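Putative alpha-L-fucosidase (Bacteroides thetaiotaomicron, PDB 3EYP) probably hydrolyses alpha-L-fucosidic linkages to release L-fucose from glycans, as a bacterial glycoside hydrolase of family 29. Local coordinates at residues I368-P373 with H449-Y454; A331-T336 with S344-L349; T74-D79 with E140-Y145; H148-L153 with R179-I184. All coordinates share one frame; numbering follows the deposited sequence.

Contact 1: I368-P373 with H449-Y454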
loop_
_atom_site.group_PDB
_atom_site.type_symbol
_atom_site.label_atom_id
_atom_site.label_comp_id
_atom_site.label_asym_id
_atom_site.label_seq_id
_atom_site.Cartn_x
_atom_site.Cartn_y
_atom_site.Cartn_z
ATOM N N ILE A 368 14.338 -18.188 20.232
ATOM C CA ILE A 368 15.278 -18.554 19.182
ATOM C C ILE A 368 16.579 -17.765 19.280
ATOM O O ILE A 368 16.608 -16.523 19.330
ATOM C CB ILE A 368 14.713 -18.339 17.766
ATOM C CG1 ILE A 368 13.302 -18.983 17.588
ATOM C CG2 ILE A 368 15.671 -18.918 16.774
ATOM C CD1 ILE A 368 12.109 -18.131 18.046
ATOM N N ILE A 369 17.667 -18.516 19.329
ATOM C CA ILE A 369 18.993 -17.926 19.544
ATOM C C ILE A 369 19.826 -18.230 18.335
ATOM O O ILE A 369 19.931 -19.376 17.892
ATOM C CB ILE A 369 19.657 -18.449 20.849
ATOM C CG1 ILE A 369 18.840 -17.962 22.016
ATOM C CG2 ILE A 369 21.153 -17.965 20.985
ATOM C CD1 ILE A 369 19.353 -18.418 23.414
ATOM N N PHE A 370 20.365 -17.164 17.780
ATOM C CA PHE A 370 21.190 -17.243 16.608
ATOM C C PHE A 370 22.581 -16.956 17.072
ATOM O O PHE A 370 22.854 -15.885 17.598
ATOM C CB PHE A 370 20.755 -16.218 15.544
ATOM C CG PHE A 370 19.310 -16.343 15.129
ATOM C CD1 PHE A 370 18.973 -17.015 13.993
ATOM C CD2 PHE A 370 18.310 -15.806 15.902
ATOM C CE1 PHE A 370 17.628 -17.130 13.608
ATOM C CE2 PHE A 370 16.976 -15.927 15.541
ATOM C CZ PHE A 370 16.648 -16.579 14.405
ATOM N N THR A 371 23.441 -17.953 16.903
ATOM C CA THR A 371 24.870 -17.823 17.265
ATOM C C THR A 371 25.709 -17.665 16.009
ATOM O O THR A 371 25.769 -18.522 15.117
ATOM C CB THR A 371 25.353 -19.006 18.127
ATOM O OG1 THR A 371 24.575 -19.087 19.331
ATOM C CG2 THR A 371 26.814 -18.819 18.516
ATOM N N LEU A 372 26.310 -16.500 15.923
ATOM C CA LEU A 372 27.018 -16.091 14.733
ATOM C C LEU A 372 28.492 -16.440 14.833
ATOM O O LEU A 372 29.104 -16.208 15.851
ATOM C CB LEU A 372 26.882 -14.580 14.526
ATOM C CG LEU A 372 25.426 -14.192 14.251
ATOM C CD1 LEU A 372 25.081 -12.862 14.903
ATOM C CD2 LEU A 372 25.137 -14.202 12.763
ATOM N N PRO A 373 29.065 -16.975 13.763
ATOM C CA PRO A 373 30.479 -17.373 13.808
ATOM C C PRO A 373 31.401 -16.219 14.108
ATOM O O PRO A 373 32.402 -16.368 14.799
ATOM C CB PRO A 373 30.743 -17.885 12.392
ATOM C CG PRO A 373 29.635 -17.340 11.577
ATOM C CD PRO A 373 28.457 -17.283 12.462
ATOM N N HIS A 449 7.899 -16.660 8.535
ATOM C CA HIS A 449 8.544 -16.910 7.251
ATOM C C HIS A 449 9.999 -16.496 7.308
ATOM O O HIS A 449 10.888 -17.191 6.837
ATOM C CB HIS A 449 7.879 -16.114 6.095
ATOM C CG HIS A 449 6.769 -16.832 5.413
ATOM N ND1 HIS A 449 6.952 -18.053 4.789
ATOM C CD2 HIS A 449 5.486 -16.469 5.161
ATOM C CE1 HIS A 449 5.806 -18.446 4.254
ATOM N NE2 HIS A 449 4.908 -17.494 4.444
ATOM N N THR A 450 10.201 -15.350 7.912
ATOM C CA THR A 450 11.454 -14.640 7.805
ATOM C C THR A 450 11.825 -13.943 9.060
ATOM O O THR A 450 10.999 -13.320 9.717
ATOM C CB THR A 450 11.385 -13.559 6.636
ATOM O OG1 THR A 450 10.938 -14.198 5.422
ATOM C CG2 THR A 450 12.728 -12.881 6.432
ATOM N N PHE A 451 13.109 -14.032 9.379
ATOM C CA PHE A 451 13.706 -13.181 10.415
ATOM C C PHE A 451 15.123 -12.812 10.010
ATOM O O PHE A 451 15.869 -13.654 9.562
ATOM C CB PHE A 451 13.691 -13.824 11.807
ATOM C CG PHE A 451 14.268 -12.928 12.893
ATOM C CD1 PHE A 451 13.619 -11.762 13.270
ATOM C CD2 PHE A 451 15.455 -13.273 13.552
ATOM C CE1 PHE A 451 14.146 -10.980 14.245
ATOM C CE2 PHE A 451 15.988 -12.484 14.528
ATOM C CZ PHE A 451 15.362 -11.345 14.889
ATOM N N GLY A 452 15.447 -11.535 10.094
ATOM C CA GLY A 452 16.747 -11.048 9.711
ATOM C C GLY A 452 17.172 -9.775 10.408
ATOM O O GLY A 452 16.386 -9.055 11.004
ATOM N N VAL A 453 18.472 -9.572 10.407
ATOM C CA VAL A 453 19.024 -8.291 10.806
ATOM C C VAL A 453 19.917 -7.824 9.673
ATOM O O VAL A 453 20.462 -8.608 8.854
ATOM C CB VAL A 453 19.757 -8.373 12.108
ATOM C CG1 VAL A 453 18.857 -9.013 13.197
ATOM C CG2 VAL A 453 21.118 -9.156 11.908
ATOM N N TYR A 454 20.059 -6.529 9.626
ATOM C CA TYR A 454 20.625 -5.906 8.442
ATOM C C TYR A 454 21.352 -4.615 8.772
ATOM O O TYR A 454 21.229 -4.016 9.857
ATOM C CB TYR A 454 19.509 -5.624 7.417
ATOM C CG TYR A 454 18.513 -6.773 7.206
ATOM C CD1 TYR A 454 18.708 -7.694 6.188
ATOM C CD2 TYR A 454 17.388 -6.919 8.016
ATOM C CE1 TYR A 454 17.840 -8.772 5.976
ATOM C CE2 TYR A 454 16.505 -7.997 7.840
ATOM C CZ TYR A 454 16.732 -8.923 6.809
ATOM O OH TYR A 454 15.878 -9.974 6.581
#

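Contact 2: A331-T336 with S344-L349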
loop_
_atom_site.group_PDB
_atom_site.type_symbol
_atom_site.label_atom_id
_atom_site.label_comp_id
_atom_site.label_asym_id
_atom_site.label_seq_id
_atom_site.Cartn_x
_atom_site.Cartn_y
_atom_site.Cartn_z
ATOM N N ALA A 331 24.269 -18.577 10.701
ATOM C CA ALA A 331 24.162 -18.781 12.169
ATOM C C ALA A 331 23.891 -20.226 12.547
ATOM O O ALA A 331 23.373 -21.023 11.759
ATOM C CB ALA A 331 23.088 -17.847 12.811
ATOM N N LYS A 332 24.304 -20.558 13.753
ATOM C CA LYS A 332 23.875 -21.806 14.388
ATOM C C LYS A 332 22.645 -21.423 15.153
ATOM O O LYS A 332 22.656 -20.436 15.869
ATOM C CB LYS A 332 24.913 -22.374 15.356
ATOM N N VAL A 333 21.588 -22.202 14.988
ATOM C CA VAL A 333 20.271 -21.823 15.545
ATOM C C VAL A 333 19.763 -22.850 16.561
ATOM O O VAL A 333 19.724 -24.021 16.287
ATOM C CB VAL A 333 19.201 -21.579 14.402
ATOM C CG1 VAL A 333 17.901 -20.994 14.957
ATOM C CG2 VAL A 333 19.729 -20.609 13.335
ATOM N N LYS A 334 19.416 -22.382 17.746
ATOM C CA LYS A 334 18.713 -23.194 18.742
ATOM C C LYS A 334 17.376 -22.515 19.133
ATOM O O LYS A 334 17.334 -21.343 19.481
ATOM C CB LYS A 334 19.574 -23.398 20.015
ATOM N N ALA A 335 16.307 -23.294 19.122
ATOM C CA ALA A 335 15.009 -22.798 19.513
ATOM C C ALA A 335 14.292 -23.698 20.505
ATOM O O ALA A 335 14.456 -24.893 20.507
ATOM C CB ALA A 335 14.130 -22.599 18.266
ATOM N N THR A 336 13.457 -23.080 21.321
ATOM C CA THR A 336 12.377 -23.772 22.017
ATOM C C THR A 336 11.164 -23.821 21.087
ATOM O O THR A 336 11.024 -23.059 20.137
ATOM C CB THR A 336 11.996 -23.067 23.360
ATOM O OG1 THR A 336 11.479 -21.762 23.095
ATOM C CG2 THR A 336 13.213 -22.933 24.294
ATOM N N SER A 344 11.690 -26.111 11.074
ATOM C CA SER A 344 12.811 -25.704 11.943
ATOM C C SER A 344 13.048 -24.213 11.883
ATOM O O SER A 344 12.724 -23.581 10.874
ATOM C CB SER A 344 14.132 -26.381 11.520
ATOM O OG SER A 344 14.433 -26.092 10.165
ATOM N N PRO A 345 13.690 -23.654 12.912
ATOM C CA PRO A 345 13.942 -22.214 12.939
ATOM C C PRO A 345 14.879 -21.773 11.868
ATOM O O PRO A 345 14.935 -20.589 11.519
ATOM C CB PRO A 345 14.573 -21.969 14.319
ATOM C CG PRO A 345 15.121 -23.257 14.742
ATOM C CD PRO A 345 14.316 -24.348 14.050
ATOM N N GLU A 346 15.612 -22.729 11.323
ATOM C CA GLU A 346 16.518 -22.411 10.214
ATOM C C GLU A 346 15.747 -21.920 8.972
ATOM O O GLU A 346 16.285 -21.231 8.116
ATOM C CB GLU A 346 17.395 -23.609 9.818
ATOM C CG GLU A 346 18.518 -23.839 10.799
ATOM C CD GLU A 346 18.103 -24.747 11.930
ATOM O OE1 GLU A 346 16.918 -25.173 11.915
ATOM O OE2 GLU A 346 18.967 -25.024 12.826
ATOM N N LYS A 347 14.480 -22.275 8.902
ATOM C CA LYS A 347 13.652 -21.826 7.780
ATOM C C LYS A 347 13.560 -20.289 7.665
ATOM O O LYS A 347 13.434 -19.771 6.569
ATOM C CB LYS A 347 12.264 -22.428 7.859
ATOM C CG LYS A 347 12.349 -23.879 7.913
ATOM C CD LYS A 347 12.997 -24.444 6.679
ATOM C CE LYS A 347 12.625 -25.906 6.522
ATOM N NZ LYS A 347 13.624 -26.757 7.184
ATOM N N MET A 348 13.660 -19.594 8.794
ATOM C CA MET A 348 13.491 -18.121 8.847
ATOM C C MET A 348 14.611 -17.421 8.081
ATOM O O MET A 348 14.595 -16.182 7.811
ATOM C CB MET A 348 13.482 -17.620 10.308
ATOM C CG MET A 348 12.164 -17.966 11.129
ATOM S SD MET A 348 12.035 -17.259 12.809
ATOM C CE MET A 348 12.739 -18.546 13.903
ATOM N N LEU A 349 15.589 -18.243 7.738
ATOM C CA LEU A 349 16.884 -17.763 7.234
ATOM C C LEU A 349 17.195 -18.168 5.824
ATOM O O LEU A 349 18.208 -17.761 5.275
ATOM C CB LEU A 349 18.033 -18.266 8.102
ATOM C CG LEU A 349 18.056 -17.879 9.560
ATOM C CD1 LEU A 349 19.319 -18.378 10.257
ATOM C CD2 LEU A 349 17.940 -16.357 9.621
HETATM O O HOH W 1 21.632 -24.267 12.990
#

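Contact 3: T74-D79 with E140-Y145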
loop_
_atom_site.group_PDB
_atom_site.type_symbol
_atom_site.label_atom_id
_atom_site.label_comp_id
_atom_site.label_asym_id
_atom_site.label_seq_id
_atom_site.Cartn_x
_atom_site.Cartn_y
_atom_site.Cartn_z
ATOM N N THR A 74 -5.849 8.510 -11.597
ATOM C CA THR A 74 -7.102 9.251 -11.419
ATOM C C THR A 74 -7.879 9.430 -12.739
ATOM O O THR A 74 -7.733 10.447 -13.427
ATOM C CB THR A 74 -6.886 10.656 -10.783
ATOM O OG1 THR A 74 -6.049 11.463 -11.647
ATOM C CG2 THR A 74 -6.264 10.524 -9.392
ATOM N N ALA A 75 -8.710 8.456 -13.068
ATOM C CA ALA A 75 -9.495 8.505 -14.297
ATOM C C ALA A 75 -10.529 9.662 -14.183
ATOM O O ALA A 75 -10.873 10.318 -15.181
ATOM C CB ALA A 75 -10.184 7.130 -14.629
ATOM N N LYS A 76 -10.914 9.968 -12.941
ATOM C CA LYS A 76 -11.854 11.066 -12.641
ATOM C C LYS A 76 -11.737 11.443 -11.175
ATOM O O LYS A 76 -11.952 10.643 -10.284
ATOM C CB LYS A 76 -13.302 10.731 -12.993
ATOM C CG LYS A 76 -14.315 11.957 -12.869
ATOM C CD LYS A 76 -15.741 11.459 -12.705
ATOM C CE LYS A 76 -16.013 11.083 -11.174
ATOM N NZ LYS A 76 -17.317 10.507 -11.016
ATOM N N HIS A 77 -11.307 12.650 -10.957
ATOM C CA HIS A 77 -11.256 13.221 -9.585
ATOM C C HIS A 77 -12.559 13.921 -9.291
ATOM O O HIS A 77 -13.472 13.920 -10.116
ATOM C CB HIS A 77 -10.041 14.086 -9.391
ATOM C CG HIS A 77 -9.526 14.146 -7.970
ATOM N ND1 HIS A 77 -9.654 15.264 -7.175
ATOM C CD2 HIS A 77 -8.869 13.221 -7.217
ATOM C CE1 HIS A 77 -9.092 15.022 -5.993
ATOM N NE2 HIS A 77 -8.582 13.799 -6.003
ATOM N N ALA A 78 -12.677 14.500 -8.093
ATOM C CA ALA A 78 -13.961 15.073 -7.684
ATOM C C ALA A 78 -14.458 16.230 -8.612
ATOM O O ALA A 78 -15.657 16.582 -8.635
ATOM C CB ALA A 78 -13.949 15.519 -6.178
ATOM N N ASP A 79 -13.531 16.808 -9.337
ATOM C CA ASP A 79 -13.842 17.916 -10.275
ATOM C C ASP A 79 -14.788 17.382 -11.391
ATOM O O ASP A 79 -15.486 18.143 -12.074
ATOM C CB ASP A 79 -12.569 18.546 -10.828
ATOM C CG ASP A 79 -11.617 17.531 -11.393
ATOM O OD1 ASP A 79 -11.928 17.010 -12.502
ATOM O OD2 ASP A 79 -10.607 17.196 -10.735
ATOM N N GLU A 140 -29.905 8.807 -7.132
ATOM C CA GLU A 140 -30.316 7.652 -7.919
ATOM C C GLU A 140 -29.786 7.785 -9.349
ATOM O O GLU A 140 -29.405 6.801 -10.032
ATOM C CB GLU A 140 -31.843 7.538 -7.971
ATOM C CG GLU A 140 -32.387 6.352 -8.722
ATOM C CD GLU A 140 -32.051 5.031 -8.015
ATOM O OE1 GLU A 140 -31.511 5.056 -6.865
ATOM O OE2 GLU A 140 -32.301 3.972 -8.627
ATOM N N ARG A 141 -29.796 9.016 -9.803
ATOM C CA ARG A 141 -29.387 9.324 -11.178
ATOM C C ARG A 141 -27.869 9.155 -11.290
ATOM O O ARG A 141 -27.317 8.635 -12.255
ATOM C CB ARG A 141 -29.753 10.758 -11.585
ATOM C CG ARG A 141 -31.132 11.034 -12.183
ATOM C CD ARG A 141 -31.154 12.553 -12.671
ATOM N NE ARG A 141 -31.330 12.772 -14.107
ATOM C CZ ARG A 141 -30.560 13.530 -14.895
ATOM N NH1 ARG A 141 -29.497 14.175 -14.419
ATOM N NH2 ARG A 141 -30.872 13.646 -16.180
ATOM N N TYR A 142 -27.209 9.635 -10.268
ATOM C CA TYR A 142 -25.766 9.673 -10.263
ATOM C C TYR A 142 -25.278 8.231 -10.136
ATOM O O TYR A 142 -24.250 7.836 -10.671
ATOM C CB TYR A 142 -25.230 10.520 -9.119
ATOM C CG TYR A 142 -23.701 10.434 -9.062
ATOM C CD1 TYR A 142 -22.917 11.121 -9.991
ATOM C CD2 TYR A 142 -23.044 9.615 -8.152
ATOM C CE1 TYR A 142 -21.551 11.045 -9.974
ATOM C CE2 TYR A 142 -21.663 9.512 -8.158
ATOM C CZ TYR A 142 -20.918 10.248 -9.081
ATOM O OH TYR A 142 -19.530 10.213 -9.101
ATOM N N LYS A 143 -26.030 7.454 -9.367
ATOM C CA LYS A 143 -25.722 6.028 -9.204
ATOM C C LYS A 143 -25.673 5.384 -10.564
ATOM O O LYS A 143 -24.742 4.637 -10.876
ATOM C CB LYS A 143 -26.760 5.303 -8.343
ATOM C CG LYS A 143 -26.750 3.770 -8.510
ATOM C CD LYS A 143 -27.877 3.082 -7.792
ATOM C CE LYS A 143 -29.195 3.198 -8.542
ATOM N NZ LYS A 143 -30.240 2.317 -7.926
ATOM N N GLU A 144 -26.657 5.661 -11.409
ATOM C CA GLU A 144 -26.625 5.063 -12.767
ATOM C C GLU A 144 -25.489 5.587 -13.641
ATOM O O GLU A 144 -24.893 4.837 -14.375
ATOM C CB GLU A 144 -27.952 5.243 -13.535
ATOM C CG GLU A 144 -29.144 4.753 -12.790
ATOM C CD GLU A 144 -29.054 3.264 -12.448
ATOM O OE1 GLU A 144 -28.503 2.455 -13.256
ATOM O OE2 GLU A 144 -29.523 2.916 -11.336
ATOM N N TYR A 145 -25.216 6.891 -13.550
ATOM C CA TYR A 145 -24.129 7.537 -14.337
ATOM C C TYR A 145 -22.790 6.871 -14.017
ATOM O O TYR A 145 -22.016 6.410 -14.887
ATOM C CB TYR A 145 -24.012 9.054 -14.005
ATOM C CG TYR A 145 -22.735 9.763 -14.516
ATOM C CD1 TYR A 145 -22.497 9.902 -15.874
ATOM C CD2 TYR A 145 -21.791 10.300 -13.639
ATOM C CE1 TYR A 145 -21.377 10.522 -16.350
ATOM C CE2 TYR A 145 -20.655 10.920 -14.099
ATOM C CZ TYR A 145 -20.444 11.028 -15.463
ATOM O OH TYR A 145 -19.372 11.681 -15.990
#

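Contact 4: H148-L153 with R179-I184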
loop_
_atom_site.group_PDB
_atom_site.type_symbol
_atom_site.label_atom_id
_atom_site.label_comp_id
_atom_site.label_asym_id
_atom_site.label_seq_id
_atom_site.Cartn_x
_atom_site.Cartn_y
_atom_site.Cartn_z
ATOM N N HIS A 148 -22.481 3.403 -15.267
ATOM C CA HIS A 148 -22.203 3.352 -16.702
ATOM C C HIS A 148 -20.723 3.476 -16.926
ATOM O O HIS A 148 -20.153 2.785 -17.704
ATOM C CB HIS A 148 -22.948 4.432 -17.493
ATOM C CG HIS A 148 -24.404 4.130 -17.699
ATOM N ND1 HIS A 148 -24.854 2.929 -18.221
ATOM C CD2 HIS A 148 -25.504 4.892 -17.510
ATOM C CE1 HIS A 148 -26.178 2.957 -18.297
ATOM N NE2 HIS A 148 -26.603 4.137 -17.867
ATOM N N GLN A 149 -20.131 4.454 -16.278
ATOM C CA GLN A 149 -18.703 4.744 -16.437
ATOM C C GLN A 149 -17.819 3.607 -15.936
ATOM O O GLN A 149 -16.800 3.251 -16.532
ATOM C CB GLN A 149 -18.359 6.056 -15.747
ATOM C CG GLN A 149 -18.992 7.251 -16.437
ATOM C CD GLN A 149 -18.254 8.568 -16.194
ATOM O OE1 GLN A 149 -17.889 8.907 -15.044
ATOM N NE2 GLN A 149 -18.087 9.359 -17.285
ATOM N N LEU A 150 -18.261 3.051 -14.809
ATOM C CA LEU A 150 -17.619 1.901 -14.196
ATOM C C LEU A 150 -17.610 0.756 -15.196
ATOM O O LEU A 150 -16.584 0.152 -15.470
ATOM C CB LEU A 150 -18.286 1.580 -12.824
ATOM C CG LEU A 150 -17.516 0.762 -11.808
ATOM C CD1 LEU A 150 -16.082 1.231 -11.609
ATOM C CD2 LEU A 150 -18.373 0.512 -10.487
ATOM N N GLY A 151 -18.724 0.560 -15.854
ATOM C CA GLY A 151 -18.828 -0.442 -16.893
ATOM C C GLY A 151 -17.890 -0.279 -18.062
ATOM O O GLY A 151 -17.331 -1.256 -18.593
ATOM N N GLU A 152 -17.706 0.962 -18.481
ATOM C CA GLU A 152 -16.738 1.247 -19.500
ATOM C C GLU A 152 -15.338 0.869 -19.003
ATOM O O GLU A 152 -14.573 0.183 -19.678
ATOM C CB GLU A 152 -16.777 2.748 -19.942
ATOM C CG GLU A 152 -18.104 3.190 -20.560
ATOM C CD GLU A 152 -18.066 4.599 -20.995
ATOM O OE1 GLU A 152 -17.590 5.393 -20.167
ATOM O OE2 GLU A 152 -18.559 4.961 -22.101
ATOM N N LEU A 153 -14.995 1.328 -17.812
ATOM C CA LEU A 153 -13.596 1.219 -17.334
ATOM C C LEU A 153 -13.228 -0.202 -16.934
ATOM O O LEU A 153 -12.035 -0.633 -16.982
ATOM C CB LEU A 153 -13.348 2.195 -16.141
ATOM C CG LEU A 153 -13.337 3.671 -16.569
ATOM C CD1 LEU A 153 -13.240 4.662 -15.412
ATOM C CD2 LEU A 153 -12.267 3.917 -17.581
ATOM N N ARG A 179 -23.214 -0.911 -3.511
ATOM C CA ARG A 179 -23.478 -2.332 -3.865
ATOM C C ARG A 179 -23.573 -2.514 -5.370
ATOM O O ARG A 179 -22.969 -3.417 -5.963
ATOM C CB ARG A 179 -24.765 -2.868 -3.248
ATOM C CG ARG A 179 -24.924 -4.402 -3.368
ATOM C CD ARG A 179 -26.185 -4.894 -2.641
ATOM N NE ARG A 179 -27.442 -4.387 -3.203
ATOM C CZ ARG A 179 -28.340 -3.584 -2.614
ATOM N NH1 ARG A 179 -29.484 -3.245 -3.288
ATOM N NH2 ARG A 179 -28.176 -3.168 -1.381
ATOM N N HIS A 180 -24.430 -1.684 -5.935
ATOM C CA HIS A 180 -24.646 -1.631 -7.374
ATOM C C HIS A 180 -23.299 -1.563 -8.092
ATOM O O HIS A 180 -23.019 -2.323 -9.021
ATOM C CB HIS A 180 -25.570 -0.446 -7.727
ATOM C CG HIS A 180 -26.025 -0.419 -9.151
ATOM N ND1 HIS A 180 -26.714 -1.464 -9.739
ATOM C CD2 HIS A 180 -25.938 0.554 -10.092
ATOM C CE1 HIS A 180 -26.997 -1.143 -10.994
ATOM N NE2 HIS A 180 -26.536 0.075 -11.232
ATOM N N TRP A 181 -22.435 -0.706 -7.585
ATOM C CA TRP A 181 -21.078 -0.556 -8.163
ATOM C C TRP A 181 -20.146 -1.744 -7.946
ATOM O O TRP A 181 -19.451 -2.224 -8.852
ATOM C CB TRP A 181 -20.415 0.708 -7.686
ATOM C CG TRP A 181 -21.173 1.963 -7.984
ATOM C CD1 TRP A 181 -22.164 2.141 -8.887
ATOM C CD2 TRP A 181 -20.994 3.220 -7.325
ATOM N NE1 TRP A 181 -22.622 3.457 -8.854
ATOM C CE2 TRP A 181 -21.921 4.128 -7.882
ATOM C CE3 TRP A 181 -20.165 3.655 -6.305
ATOM C CZ2 TRP A 181 -21.994 5.455 -7.487
ATOM C CZ3 TRP A 181 -20.231 5.020 -5.918
ATOM C CH2 TRP A 181 -21.147 5.878 -6.493
ATOM N N TYR A 182 -20.169 -2.234 -6.739
ATOM C CA TYR A 182 -19.369 -3.410 -6.352
ATOM C C TYR A 182 -19.657 -4.646 -7.215
ATOM O O TYR A 182 -18.746 -5.347 -7.637
ATOM C CB TYR A 182 -19.660 -3.733 -4.895
ATOM C CG TYR A 182 -19.292 -5.104 -4.469
ATOM C CD1 TYR A 182 -17.973 -5.419 -4.197
ATOM C CD2 TYR A 182 -20.274 -6.076 -4.267
ATOM C CE1 TYR A 182 -17.635 -6.653 -3.748
ATOM C CE2 TYR A 182 -19.957 -7.305 -3.827
ATOM C CZ TYR A 182 -18.632 -7.605 -3.564
ATOM O OH TYR A 182 -18.292 -8.870 -3.124
ATOM N N LYS A 183 -20.930 -4.850 -7.531
ATOM C CA LYS A 183 -21.351 -5.996 -8.356
ATOM C C LYS A 183 -20.726 -5.923 -9.739
ATOM O O LYS A 183 -20.307 -6.936 -10.348
ATOM C CB LYS A 183 -22.902 -6.073 -8.455
ATOM C CG LYS A 183 -23.560 -6.550 -7.141
ATOM C CD LYS A 183 -25.099 -6.716 -7.244
ATOM C CE LYS A 183 -25.554 -7.439 -8.514
ATOM N NZ LYS A 183 -26.136 -8.860 -8.331
ATOM N N ILE A 184 -20.606 -4.702 -10.234
ATOM C CA ILE A 184 -19.960 -4.494 -11.537
ATOM C C ILE A 184 -18.516 -4.847 -11.480
ATOM O O ILE A 184 -18.016 -5.603 -12.300
ATOM C CB ILE A 184 -20.155 -3.058 -12.087
ATOM C CG1 ILE A 184 -21.635 -2.869 -12.414
ATOM C CG2 ILE A 184 -19.209 -2.801 -13.262
ATOM C CD1 ILE A 184 -22.167 -1.477 -12.212
#

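Contact 1: I368-P373 with H449-Y454
F370 and F451 meet ring against ring midway between two strands whose backbones stay far apart; even the nearest CA atoms, those of F370 and G452, are 10.3 Å from each other. The tight part is one corner of each ring: CE2 and CZ of F370 both close on F451 CD2, with F370 CZ to F451 CD2 at 3.6 Å. The rings are neither stacked nor edge to face. Their planes are inclined by 35°, their centroids stand 5.4 Å apart, and the two side chains cross obliquely. F451 gets there with CG anti to its backbone N (chi1 -178°), which carries the ring out toward the facing strand. Phenylalanine suits both places because it is long enough to bridge the gap and has no polar atom to satisfy in a buried setting. A serine in place of F370 would probably open a gap beside F451 CD2 and put a hydroxyl in an apolar setting. The loose side lies behind F370: I369 and T371, alternating with it, lie on the other face of the strand and are partly exposed, and T371 OG1 bonds to Q434 NE2. Strand 366-372 runs between strands 332-335 and 434-442 in one antiparallel sheet, while strand 447-454 belongs to a second sheet, between strands 357-358 and 380-385. The two phenylalanines thus join the layers of the beta-sandwich of the F5/8 type C domain, with L437, I383 and L328 packed around F451.

Contact 2: A331-T336 with S344-L349
V333 points from its strand straight at the short 3-10 turn of 345-349, and each carbon of its side chain has a different neighbour there. CB lies 3.8 Å from E346 OE2. From CB the two methyls part: CG1, anti to the backbone N at chi1 -172°, slides along the proline ring and comes to 3.5 Å from P345 CB, while CG2 meets L349 CD1 tip to tip at 3.8 Å. A branched residue fits because it can fill the space toward two partners at once. A335, two residues on and so on the same side of the strand, continues the row, its CB 3.7 Å from P345 CG. Strand 332-335 is an edge strand of the beta-sandwich in the F5/8 type C domain: K332 and K334 pair through their backbones with T371 and I369 of strand 366-372, whereas V333 N turns outward. A water accepts from V333 N at 2.9 Å and donates to E346 OE2 at 2.8 Å, linking the exposed margin of the strand to the turn. The glutamate chain is bent at chi2 (89°), and its carboxylate comes round to the strand. P345, lacking an N-H, begins the 3-10 turn without leaving a donor unused; the backbone hydrogen bond from K347 N to S344 O closes the turn, and K347 NZ donates to S344 OG at 3.2 Å. M348, farther in, reaches I448 and F451 in the facing sheet.

Contact 3: T74-D79 with E140-Y145
The Y142 ring presents its hydroxyl end to K76, whose NZ lies at the ring edge, near its plane; on another side of the ring, Y142 CE1 sits at the edge of the Y145 ring, in that ring's plane. W181, D128 and E131 pack around Y142. The arrangement belongs to the TIM-barrel domain, probably the catalytic one: K76 ends strand 70-76, and Y142 faces it from helix 139-155. K76 NZ donates to Y142 OH at 2.9 Å, and the same nitrogen also forms a salt bridge with D128 OD2 and a hydrogen bond to G125 O. Three oxygens thus grip one buried ammonium group, which explains why a long basic side chain sits here. A methionine in place of K76 would probably leave D128 without its counter-charge and Y142 OH without its donor. The lysine chain starts extended and then bends once at chi3 (82°), bringing NZ opposite the hydroxyl, which itself makes a weak hydrogen bond to P126 O.

Contact 4: H148-L153 with R179-I184
L150 lays its CD2 methyl over the start of the W181 side chain, 3.5 Å from W181 CB and 4.0 Å from W181 CG, the two side chains crossing at about a right angle. The same methyl also rests 3.4 Å from W181 O, so leucine touches backbone as well as side chain. Its CG stands anti to the backbone N (chi1 -159°), which extends it across to the other helix. One turn farther along, I184 covers the other part of the contact: its CG2 is 4.2 Å from L150 CG and rests against the bare backbone of G151, 4.3 Å from G151 N. G151 CA and I184 CA, 6.8 Å apart, are the nearest CA pair. The short helical segments run nearly parallel, at 14° with 9.9 Å between axes, as expected of successive helices in the outer layer of a TIM-barrel-like fold, where strand 162-164 lies between them in sequence. L150 also packs inward on L124 of strand 119-124, so it joins helix to helix and helix to barrel. W181 is fixed from its other neighbours: its ring stacks with Y146, and NE1 donates to K143 O. Leucine and isoleucine thus provide shape and apolar surface, and the polar atoms they touch across the two segments, W181 O and G151 N, belong to the backbone. The chemistry implies a hold between these segments that comes from shape and burial and not from directed bonds.

The four contacts form two pairs on opposite sides of the molecule's centre. Contacts 1 and 2 have centres 7 Å apart; strands 366-372 and 332-335 are neighbours in one sheet, and I368 CG2 packs 3.5 Å from V333 CG1. Contacts 3 and 4, with centres 11 Å apart, share helix 139-155, and A75 CB lies 4.0 Å from L153 CD1. The pairs do not touch, contacts 1 and 4 coming no nearer than about 26 Å between nearest atoms. Segment 74-79 also carries H77, whose NE2 bonds a glycerol probably left from crystallisation. H77 follows strand 70-76 at the barrel's strand ends, where TIM-barrel enzymes have their active site, so the pocket is probably near.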